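Local coordinates for stomatin operon partner protein (Pyrococcus horikoshii OT3, PDB 3WWV) that forms the OB-fold C-terminal domain of a membrane-bound serine protease that cleaves preferentially near hydrophobic or aromatic residues and degrades a stomatin homolog in vitro, at residues A[50-55]-A[60-65]. Residues are numbered along the deposited sequence; the frame is centred on the assembly and turned at random.
Sequences VRVVDM and LIVVRE
The R51 guanidinium meets the E65 carboxylate obliquely, with the two planes 64° apart. They close one end of the antiparallel hairpin of strands 49-56 and 59-64 in the OB-fold, NfeD-like domain. NH1 of R51 makes the salt bridge to OE2 of E65 at 3.0 Å. The two side chains run alongside each other, and CD of R51 lies 3.2 Å from OE1 of E65. R51 reaches this place because its CG is anti to the backbone N (chi1 -167°) and its chain bends at chi2 and chi3. NE donates a hydrogen bond to G12 O. NH1 also lies close to R51 NH1 of the second subunit, so E65 probably offsets a like-charge approach. A methionine in place of R51 would probably leave the E65 carboxylate without its mate and the G12 carbonyl without this donor.

R51 and V63 form a hydrogen-bonded pair. A classic beta bulge follows, where V53 and D54 both face I61. V53 N hydrogen-bonds to I61 O at 2.8 Å; D54 N adds a weak bond to the same oxygen. I61 N returns a hydrogen bond to D54 O, tilted 47° out of that carbonyl plane.

V52, V62, M55 and L60 line one face of the hairpin. I27 of strand 24-29 packs on L60 and V62, and M10 of helix 7-10 on M55 and L60. R51, V63, D54 and I61 line the other face. I11 of the second subunit packs on V63 there and on V53 at the bulge. M55 runs alongside L60, with M55 CG 3.6 Å from L60 CD2.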
loop_
_atom_site.group_PDB
_atom_site.type_symbol
_atom_site.label_atom_id
_atom_site.label_comp_id
_atom_site.label_asym_id
_atom_site.label_seq_id
_atom_site.Cartn_x
_atom_site.Cartn_y
_atom_site.Cartn_z
ATOM N N VAL A 50 -9.709 -2.807 3.334
ATOM C CA VAL A 50 -8.771 -2.521 2.248
ATOM C C VAL A 50 -7.591 -1.694 2.737
ATOM O O VAL A 50 -7.677 -0.999 3.765
ATOM C CB VAL A 50 -9.446 -1.769 1.065
ATOM C CG1 VAL A 50 -10.407 -2.676 0.307
ATOM C CG2 VAL A 50 -10.150 -0.504 1.534
ATOM N N ARG A 51 -6.501 -1.749 1.975
ATOM C CA ARG A 51 -5.292 -0.988 2.256
ATOM C C ARG A 51 -5.112 0.071 1.169
ATOM O O ARG A 51 -5.238 -0.244 -0.004
ATOM C CB ARG A 51 -4.098 -1.941 2.219
ATOM C CG ARG A 51 -2.804 -1.380 2.794
ATOM C CD ARG A 51 -2.518 -1.991 4.152
ATOM N NE ARG A 51 -2.727 -1.035 5.222
ATOM C CZ ARG A 51 -2.780 -1.345 6.513
ATOM N NH1 ARG A 51 -2.668 -2.604 6.913
ATOM N NH2 ARG A 51 -2.962 -0.388 7.408
ATOM N N VAL A 52 -4.800 1.308 1.547
ATOM C CA VAL A 52 -4.587 2.370 0.557
ATOM C C VAL A 52 -3.149 2.316 0.017
ATOM O O VAL A 52 -2.204 2.447 0.788
ATOM C CB VAL A 52 -4.899 3.781 1.129
ATOM C CG1 VAL A 52 -4.871 4.830 0.024
ATOM C CG2 VAL A 52 -6.248 3.805 1.844
ATOM N N VAL A 53 -2.987 2.122 -1.293
ATOM C CA VAL A 53 -1.653 1.927 -1.886
ATOM C C VAL A 53 -1.195 3.072 -2.790
ATOM O O VAL A 53 0.009 3.220 -3.054
ATOM C CB VAL A 53 -1.513 0.571 -2.633
ATOM C CG1 VAL A 53 -1.711 -0.596 -1.668
ATOM C CG2 VAL A 53 -2.483 0.468 -3.808
ATOM N N ASP A 54 -2.148 3.876 -3.262
ATOM C CA ASP A 54 -1.860 5.016 -4.141
ATOM C C ASP A 54 -3.056 5.952 -4.175
ATOM O O ASP A 54 -4.079 5.678 -3.556
ATOM C CB ASP A 54 -1.548 4.534 -5.563
ATOM C CG ASP A 54 -0.730 5.531 -6.364
ATOM O OD1 ASP A 54 -0.330 6.600 -5.842
ATOM O OD2 ASP A 54 -0.481 5.235 -7.546
ATOM N N MET A 55 -2.919 7.052 -4.906
ATOM C CA MET A 55 -4.000 8.013 -5.073
ATOM C C MET A 55 -4.002 8.579 -6.484
ATOM O O MET A 55 -2.953 8.889 -7.039
ATOM C CB MET A 55 -3.871 9.146 -4.063
ATOM C CG MET A 55 -5.195 9.567 -3.467
ATOM S SD MET A 55 -5.055 11.006 -2.402
ATOM C CE MET A 55 -3.771 10.455 -1.309
ATOM N N LEU A 60 -8.959 7.088 -4.106
ATOM C CA LEU A 60 -7.994 6.191 -3.445
ATOM C C LEU A 60 -7.876 4.862 -4.186
ATOM O O LEU A 60 -8.882 4.266 -4.563
ATOM C CB LEU A 60 -8.394 5.937 -1.989
ATOM C CG LEU A 60 -8.601 7.165 -1.118
ATOM C CD1 LEU A 60 -8.998 6.753 0.292
ATOM C CD2 LEU A 60 -7.349 8.025 -1.091
ATOM N N ILE A 61 -6.641 4.412 -4.400
ATOM C CA ILE A 61 -6.380 3.111 -5.022
ATOM C C ILE A 61 -6.016 2.149 -3.913
ATOM O O ILE A 61 -5.173 2.445 -3.067
ATOM C CB ILE A 61 -5.303 3.212 -6.115
ATOM C CG1 ILE A 61 -5.835 4.108 -7.242
ATOM C CG2 ILE A 61 -4.939 1.839 -6.686
ATOM C CD1 ILE A 61 -4.748 4.851 -7.975
ATOM N N VAL A 62 -6.697 1.009 -3.894
ATOM C CA VAL A 62 -6.687 0.116 -2.745
ATOM C C VAL A 62 -6.525 -1.314 -3.226
ATOM O O VAL A 62 -6.878 -1.632 -4.371
ATOM C CB VAL A 62 -7.989 0.233 -1.914
ATOM C CG1 VAL A 62 -8.223 1.660 -1.429
ATOM C CG2 VAL A 62 -9.199 -0.240 -2.699
ATOM N N VAL A 63 -5.962 -2.155 -2.363
ATOM C CA VAL A 63 -6.025 -3.615 -2.497
ATOM C C VAL A 63 -6.778 -4.120 -1.269
ATOM O O VAL A 63 -6.836 -3.412 -0.257
ATOM C CB VAL A 63 -4.617 -4.282 -2.576
ATOM C CG1 VAL A 63 -3.875 -3.837 -3.836
ATOM C CG2 VAL A 63 -3.777 -3.993 -1.335
ATOM N N ARG A 64 -7.364 -5.316 -1.327
ATOM C CA ARG A 64 -7.929 -5.863 -0.093
ATOM C C ARG A 64 -6.819 -6.212 0.871
ATOM O O ARG A 64 -5.731 -6.618 0.465
ATOM C CB ARG A 64 -8.884 -7.051 -0.282
ATOM C CG ARG A 64 -8.615 -7.992 -1.436
ATOM C CD ARG A 64 -9.348 -9.318 -1.228
ATOM N NE ARG A 64 -10.681 -9.171 -0.660
ATOM C CZ ARG A 64 -11.808 -9.164 -1.368
ATOM N NH1 ARG A 64 -11.789 -9.301 -2.681
ATOM N NH2 ARG A 64 -12.964 -9.014 -0.751
ATOM N N GLU A 65 -7.100 -6.015 2.150
ATOM C CA GLU A 65 -6.128 -6.264 3.192
ATOM C C GLU A 65 -5.683 -7.741 3.141
ATOM O O GLU A 65 -6.508 -8.639 2.958
ATOM C CB GLU A 65 -6.743 -5.875 4.542
ATOM C CG GLU A 65 -5.883 -6.136 5.772
ATOM C CD GLU A 65 -4.635 -5.272 5.849
ATOM O OE1 GLU A 65 -4.250 -4.641 4.839
ATOM O OE2 GLU A 65 -4.023 -5.235 6.936
#